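Local atomic coordinates of universal stress protein (Burkholderia pseudomallei, PDB entry 4WNY), a protein that belongs to the universal stress protein A family and probably takes part in the bacterial response to stress, though its own activity is not established. Residues A[6-11]-A[34-39]. Numbering follows the deposited sequence.
Sequences YSIILV and HARLVP
Ile9 bonds to the residues before and after its partner Leu37: its N donates to Arg36 O at 2.7 Å, almost straight (175° at the hydrogen), and its O accepts from Val38 N. One step earlier Arg36 N reaches Ser7 O at 2.8 Å; one step later Val11 N to Val38 O is weak at 3.3 Å. CA-H...O contacts fill in between, among them Pro39 CA to Val11 O; Val11 also has a backbone hydrogen bond with Val40. This is the parallel pairing of a beta-alpha-beta crossover: helix 17-32 ends in a Schellman motif at His34, and the chain returns as strand 36-43 beside strand 8-13, the central strand of the sheet. On the face under that helix, Leu37, with CG anti to its N (chi1 -168°), turns CD1 against Ile9 CB at 3.8 Å, and Val11 CG1 lies 3.9 Å from Pro39 CB. Ile9 CD1 reaches back to Ala35 CB at 3.9 Å, while Leu29 and Ala26 of the helix cover Ile9 and Val11. On the opposite face, Ile8 CG2 meets Val38 CG2 at 4.1 Å, both beneath Ile111 of helix 100-111, and the Ile8 and Arg36 side chains lie side by side, Ile8 CG1 touching Arg36 CB.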
ATOM      1  N   TYR A   6      -1.038  12.107  -2.535  1.00 55.56           N
ATOM      2  CA  TYR A   6      -0.907  11.584  -1.187  1.00 50.33           C
ATOM      3  C   TYR A   6      -1.129  12.684  -0.159  1.00 48.15           C
ATOM      4  O   TYR A   6      -0.571  12.634   0.929  1.00 47.86           O
ATOM      5  CB  TYR A   6       0.469  10.950  -0.988  1.00 49.66           C
ATOM      6  CG  TYR A   6       0.784   9.849  -1.975  1.00 49.87           C
ATOM      7  CD1 TYR A   6       0.180   8.604  -1.868  1.00 48.01           C
ATOM      8  CD2 TYR A   6       1.688  10.053  -3.008  1.00 52.23           C
ATOM      9  CE1 TYR A   6       0.463   7.593  -2.766  1.00 49.68           C
ATOM     10  CE2 TYR A   6       1.979   9.047  -3.912  1.00 53.72           C
ATOM     11  CZ  TYR A   6       1.365   7.819  -3.785  1.00 51.89           C
ATOM     12  OH  TYR A   6       1.648   6.811  -4.678  1.00 52.45           O
ATOM     13  N   SER A   7      -1.947  13.672  -0.511  1.00 48.77           N
ATOM     14  CA  SER A   7      -2.196  14.817   0.360  1.00 49.54           C
ATOM     15  C   SER A   7      -2.944  14.427   1.630  1.00 43.68           C
ATOM     16  O   SER A   7      -2.664  14.949   2.710  1.00 41.19           O
ATOM     17  CB  SER A   7      -2.983  15.893  -0.389  1.00 54.90           C
ATOM     18  OG  SER A   7      -4.216  15.377  -0.860  1.00 57.01           O
ATOM     19  N   ILE A   8      -3.901  13.514   1.494  1.00 42.17           N
ATOM     20  CA  ILE A   8      -4.699  13.072   2.632  1.00 40.24           C
ATOM     21  C   ILE A   8      -4.678  11.553   2.780  1.00 37.71           C
ATOM     22  O   ILE A   8      -5.144  10.821   1.906  1.00 38.23           O
ATOM     23  CB  ILE A   8      -6.157  13.554   2.514  1.00 41.39           C
ATOM     24  CG1 ILE A   8      -6.217  15.083   2.586  1.00 42.46           C
ATOM     25  CG2 ILE A   8      -7.011  12.940   3.612  1.00 39.05           C
ATOM     26  CD1 ILE A   8      -7.589  15.657   2.297  1.00 44.48           C
ATOM     27  N   ILE A   9      -4.133  11.087   3.899  1.00 34.93           N
ATOM     28  CA  ILE A   9      -3.991   9.657   4.146  1.00 33.29           C
ATOM     29  C   ILE A   9      -4.952   9.166   5.222  1.00 33.70           C
ATOM     30  O   ILE A   9      -5.074   9.773   6.287  1.00 32.20           O
ATOM     31  CB  ILE A   9      -2.557   9.302   4.574  1.00 35.42           C
ATOM     32  CG1 ILE A   9      -1.540   9.908   3.602  1.00 38.81           C
ATOM     33  CG2 ILE A   9      -2.391   7.795   4.670  1.00 33.80           C
ATOM     34  CD1 ILE A   9      -0.101   9.708   4.029  1.00 38.76           C
ATOM     35  N   LEU A  10      -5.625   8.056   4.941  1.00 35.03           N
ATOM     36  CA  LEU A  10      -6.541   7.445   5.893  1.00 34.81           C
ATOM     37  C   LEU A  10      -5.944   6.150   6.441  1.00 31.26           C
ATOM     38  O   LEU A  10      -5.459   5.316   5.680  1.00 29.86           O
ATOM     39  CB  LEU A  10      -7.898   7.181   5.229  1.00 35.81           C
ATOM     40  CG  LEU A  10      -9.099   6.747   6.075  1.00 32.66           C
ATOM     41  CD1 LEU A  10     -10.389   7.154   5.386  1.00 33.51           C
ATOM     42  CD2 LEU A  10      -9.097   5.247   6.321  1.00 31.83           C
ATOM     43  N   VAL A  11      -5.979   5.989   7.761  1.00 28.38           N
ATOM     44  CA  VAL A  11      -5.506   4.762   8.399  1.00 28.01           C
ATOM     45  C   VAL A  11      -6.585   4.187   9.322  1.00 26.60           C
ATOM     46  O   VAL A  11      -7.136   4.893  10.169  1.00 22.31           O
ATOM     47  CB  VAL A  11      -4.194   5.000   9.189  1.00 28.30           C
ATOM     48  CG1 VAL A  11      -4.323   6.208  10.099  1.00 27.53           C
ATOM     49  CG2 VAL A  11      -3.800   3.758   9.982  1.00 31.07           C
ATOM     50  N   HIS A  34       4.751  15.111   4.036  1.00 53.76           N
ATOM     51  CA  HIS A  34       4.122  16.347   4.496  1.00 55.62           C
ATOM     52  C   HIS A  34       2.624  16.304   4.238  1.00 53.03           C
ATOM     53  O   HIS A  34       2.038  17.263   3.733  1.00 54.15           O
ATOM     54  CB  HIS A  34       4.744  17.565   3.812  1.00 61.51           C
ATOM     55  CG  HIS A  34       6.174  17.800   4.183  1.00 65.76           C
ATOM     56  ND1 HIS A  34       7.116  16.793   4.200  1.00 66.14           N
ATOM     57  CD2 HIS A  34       6.824  18.930   4.550  1.00 70.69           C
ATOM     58  CE1 HIS A  34       8.284  17.293   4.564  1.00 69.93           C
ATOM     59  NE2 HIS A  34       8.134  18.587   4.781  1.00 73.08           N
ATOM     60  N   ALA A  35       2.015  15.180   4.592  1.00 48.24           N
ATOM     61  CA  ALA A  35       0.622  14.926   4.266  1.00 45.20           C
ATOM     62  C   ALA A  35      -0.286  15.032   5.484  1.00 41.65           C
ATOM     63  O   ALA A  35       0.171  14.966   6.625  1.00 42.12           O
ATOM     64  CB  ALA A  35       0.485  13.558   3.635  1.00 42.62           C
ATOM     65  N   ARG A  36      -1.579  15.200   5.230  1.00 41.15           N
ATOM     66  CA  ARG A  36      -2.573  15.176   6.292  1.00 41.50           C
ATOM     67  C   ARG A  36      -2.960  13.737   6.604  1.00 37.99           C
ATOM     68  O   ARG A  36      -3.172  12.932   5.697  1.00 36.82           O
ATOM     69  CB  ARG A  36      -3.810  15.982   5.895  1.00 46.63           C
ATOM     70  CG  ARG A  36      -3.551  17.464   5.700  1.00 52.62           C
ATOM     71  CD  ARG A  36      -4.821  18.184   5.280  1.00 55.74           C
ATOM     72  NE  ARG A  36      -5.866  18.082   6.294  1.00 56.17           N
ATOM     73  CZ  ARG A  36      -6.044  18.964   7.272  1.00 58.37           C
ATOM     74  NH1 ARG A  36      -5.246  20.019   7.369  1.00 62.53           N
ATOM     75  NH2 ARG A  36      -7.021  18.794   8.152  1.00 57.09           N
ATOM     76  N   LEU A  37      -3.044  13.410   7.888  1.00 36.22           N
ATOM     77  CA  LEU A  37      -3.418  12.062   8.297  1.00 32.48           C
ATOM     78  C   LEU A  37      -4.799  12.054   8.938  1.00 30.79           C
ATOM     79  O   LEU A  37      -5.117  12.914   9.756  1.00 34.49           O
ATOM     80  CB  LEU A  37      -2.389  11.485   9.266  1.00 30.31           C
ATOM     81  CG  LEU A  37      -2.520   9.989   9.549  1.00 27.57           C
ATOM     82  CD1 LEU A  37      -2.153   9.178   8.314  1.00 24.46           C
ATOM     83  CD2 LEU A  37      -1.658   9.591  10.731  1.00 29.60           C
ATOM     84  N   VAL A  38      -5.619  11.084   8.554  1.00 29.44           N
ATOM     85  CA  VAL A  38      -6.952  10.951   9.124  1.00 28.02           C
ATOM     86  C   VAL A  38      -7.179   9.524   9.607  1.00 26.43           C
ATOM     87  O   VAL A  38      -7.640   8.675   8.845  1.00 27.30           O
ATOM     88  CB  VAL A  38      -8.055  11.331   8.107  1.00 27.40           C
ATOM     89  CG1 VAL A  38      -9.428  11.175   8.735  1.00 25.26           C
ATOM     90  CG2 VAL A  38      -7.863  12.758   7.603  1.00 28.43           C
ATOM     91  N   PRO A  39      -6.831   9.252  10.873  1.00 26.41           N
ATOM     92  CA  PRO A  39      -7.123   7.955  11.490  1.00 26.97           C
ATOM     93  C   PRO A  39      -8.620   7.762  11.702  1.00 25.99           C
ATOM     94  O   PRO A  39      -9.287   8.676  12.181  1.00 24.75           O
ATOM     95  CB  PRO A  39      -6.390   8.026  12.838  1.00 27.14           C
ATOM     96  CG  PRO A  39      -5.402   9.144  12.693  1.00 28.00           C
ATOM     97  CD  PRO A  39      -6.062  10.124  11.775  1.00 27.71           C
TER